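Local coordinates for protein 2-phospho-L-lactate guanylyltransferase (Methanosarcina mazei, PDB 2I5E) that probably joins GTP to (2S)-2-phospholactate, releasing diphosphate, to give (2S)-lactyl-2-diphospho-5'-guanosine on the route to coenzyme F420, at residues I106-S111 / E161-F166. Sequence-based numbering, arbitrary orientation.
Sequences IKEISS and EIYDSF
Tyr163 reaches from just after strand 160-162 to helix 103-109 and meets Ile109 with a ring face and Glu108 with its hydroxyl. Ile109 CG1 sits over the centre of the ring, 3.6 Å from the Tyr163 centroid and only 11° off the ring normal. This is a CH-pi contact. Ile109 CD1 lies above the CD2-CE2 side, just past the rim, 3.9 Å from Tyr163 CD2. The two side chains cross at about a right angle. The ring points at the helix because Tyr163 CG is anti to the backbone N (chi1 -170°).

At the far end of the ring, Tyr163 OH donates a hydrogen bond of 2.8 Å to Glu108 OE2. OE2 lies at the ring edge, near its plane, with the carboxylate plane turned 82° from the ring. The hydroxyl meets OE2 from above the carboxylate plane. Glu108 CB lies 3.8 Å from Tyr163 CE1, above the ring plane on the Ile109 side. His105 ND1 makes a weak hydrogen bond with the same hydroxyl. A leucine in place of Tyr163 would probably leave Glu108 OE2 without this donor and Ile109 CG1 without a flat face to rest on.

Ile109 and Tyr163 both also touch Cys117 and Val119 of strand 116-120, the neighbour of strand 160-162 in the sheet. Just beyond the tyrosine, Asp164 and Ser165 hydrogen-bond to Ser165 and Asp164 of the second subunit, so the contact borders the dimer interface. It is helix-on-sheet packing near one edge of the mixed central sheet of this GT-A-like nucleotidyltransferase fold.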
loop_
_atom_site.group_PDB
_atom_site.type_symbol
_atom_site.label_atom_id
_atom_site.label_comp_id
_atom_site.label_asym_id
_atom_site.label_seq_id
_atom_site.Cartn_x
_atom_site.Cartn_y
_atom_site.Cartn_z
ATOM N N ILE A 106 6.377 -14.060 1.511
ATOM C CA ILE A 106 7.812 -14.374 1.490
ATOM C C ILE A 106 8.201 -15.489 0.393
ATOM O O ILE A 106 9.226 -15.394 -0.331
ATOM C CB ILE A 106 8.532 -14.485 2.953
ATOM C CG1 ILE A 106 9.239 -15.760 3.165
ATOM C CG2 ILE A 106 7.803 -13.913 4.252
ATOM C CD1 ILE A 106 10.548 -15.440 3.576
ATOM N N LYS A 107 7.319 -16.490 0.238
ATOM C CA LYS A 107 7.508 -17.515 -0.839
ATOM C C LYS A 107 7.624 -16.809 -2.157
ATOM O O LYS A 107 8.584 -17.060 -2.854
ATOM C CB LYS A 107 6.352 -18.582 -0.861
ATOM C CG LYS A 107 6.422 -19.573 0.346
ATOM C CD LYS A 107 5.113 -20.341 0.697
ATOM C CE LYS A 107 4.425 -21.108 -0.474
ATOM N NZ LYS A 107 3.769 -22.533 -0.070
ATOM N N GLU A 108 6.701 -15.882 -2.475
ATOM C CA GLU A 108 6.755 -15.190 -3.792
ATOM C C GLU A 108 7.913 -14.269 -3.951
ATOM O O GLU A 108 8.530 -14.210 -5.024
ATOM C CB GLU A 108 5.461 -14.443 -4.190
ATOM C CG GLU A 108 4.196 -15.229 -3.971
ATOM C CD GLU A 108 2.913 -14.522 -4.474
ATOM O OE1 GLU A 108 1.857 -15.186 -4.509
ATOM O OE2 GLU A 108 2.932 -13.314 -4.779
ATOM N N ILE A 109 8.235 -13.514 -2.902
ATOM C CA ILE A 109 9.412 -12.635 -3.008
ATOM C C ILE A 109 10.708 -13.392 -3.330
ATOM O O ILE A 109 11.491 -13.021 -4.251
ATOM C CB ILE A 109 9.581 -11.773 -1.792
ATOM C CG1 ILE A 109 8.456 -10.774 -1.695
ATOM C CG2 ILE A 109 10.965 -10.917 -1.852
ATOM C CD1 ILE A 109 8.141 -10.365 -0.128
ATOM N N SER A 110 10.970 -14.451 -2.595
ATOM C CA SER A 110 12.219 -15.145 -2.798
ATOM C C SER A 110 12.198 -16.087 -4.036
ATOM O O SER A 110 13.180 -16.701 -4.294
ATOM C CB SER A 110 12.576 -15.939 -1.537
ATOM O OG SER A 110 11.487 -16.726 -1.058
ATOM N N SER A 111 11.084 -16.170 -4.780
ATOM C CA SER A 111 10.937 -16.966 -6.033
ATOM C C SER A 111 11.023 -16.054 -7.220
ATOM O O SER A 111 10.728 -16.465 -8.334
ATOM C CB SER A 111 9.574 -17.651 -6.090
ATOM O OG SER A 111 9.472 -18.450 -4.913
ATOM N N GLU A 161 12.668 -7.053 -9.766
ATOM C CA GLU A 161 11.269 -7.060 -9.679
ATOM C C GLU A 161 10.827 -6.161 -8.514
ATOM O O GLU A 161 11.338 -6.310 -7.412
ATOM C CB GLU A 161 10.853 -8.462 -9.319
ATOM C CG GLU A 161 9.433 -8.670 -9.649
ATOM C CD GLU A 161 8.884 -9.938 -9.125
ATOM O OE1 GLU A 161 9.619 -10.933 -9.007
ATOM O OE2 GLU A 161 7.701 -9.907 -8.746
ATOM N N ILE A 162 9.818 -5.290 -8.755
ATOM C CA ILE A 162 9.043 -4.566 -7.716
ATOM C C ILE A 162 7.903 -5.470 -7.309
ATOM O O ILE A 162 7.018 -5.740 -8.119
ATOM C CB ILE A 162 8.404 -3.237 -8.236
ATOM C CG1 ILE A 162 9.479 -2.291 -8.837
ATOM C CG2 ILE A 162 7.601 -2.516 -7.092
ATOM C CD1 ILE A 162 10.566 -2.032 -7.913
ATOM N N TYR A 163 7.909 -5.902 -6.050
ATOM C CA TYR A 163 6.862 -6.740 -5.553
ATOM C C TYR A 163 5.719 -5.853 -5.108
ATOM O O TYR A 163 5.912 -5.101 -4.181
ATOM C CB TYR A 163 7.368 -7.516 -4.292
ATOM C CG TYR A 163 6.408 -8.599 -3.849
ATOM C CD1 TYR A 163 6.174 -9.682 -4.648
ATOM C CD2 TYR A 163 5.724 -8.519 -2.648
ATOM C CE1 TYR A 163 5.272 -10.678 -4.288
ATOM C CE2 TYR A 163 4.796 -9.521 -2.245
ATOM C CZ TYR A 163 4.630 -10.588 -3.068
ATOM O OH TYR A 163 3.762 -11.563 -2.741
ATOM N N ASP A 164 4.539 -5.963 -5.705
ATOM C CA ASP A 164 3.466 -5.004 -5.512
ATOM C C ASP A 164 2.418 -5.578 -4.584
ATOM O O ASP A 164 1.468 -6.173 -5.024
ATOM C CB ASP A 164 2.827 -4.667 -6.877
ATOM C CG ASP A 164 1.584 -3.814 -6.732
ATOM O OD1 ASP A 164 1.524 -2.962 -5.803
ATOM O OD2 ASP A 164 0.627 -4.009 -7.498
ATOM N N SER A 165 2.557 -5.360 -3.289
ATOM C CA SER A 165 1.704 -5.938 -2.303
ATOM C C SER A 165 1.382 -4.816 -1.302
ATOM O O SER A 165 2.288 -4.293 -0.691
ATOM C CB SER A 165 2.531 -6.971 -1.501
ATOM O OG SER A 165 1.750 -7.434 -0.431
ATOM N N PHE A 166 0.105 -4.597 -1.028
ATOM C CA PHE A 166 -0.395 -3.714 0.000
ATOM C C PHE A 166 0.061 -4.250 1.389
ATOM O O PHE A 166 0.420 -3.463 2.269
ATOM C CB PHE A 166 -1.956 -3.661 -0.103
ATOM C CG PHE A 166 -2.644 -2.577 0.749
ATOM C CD1 PHE A 166 -3.181 -1.462 0.171
ATOM C CD2 PHE A 166 -2.767 -2.711 2.126
ATOM C CE1 PHE A 166 -3.873 -0.501 0.955
ATOM C CE2 PHE A 166 -3.380 -1.748 2.923
ATOM C CZ PHE A 166 -3.942 -0.664 2.351
#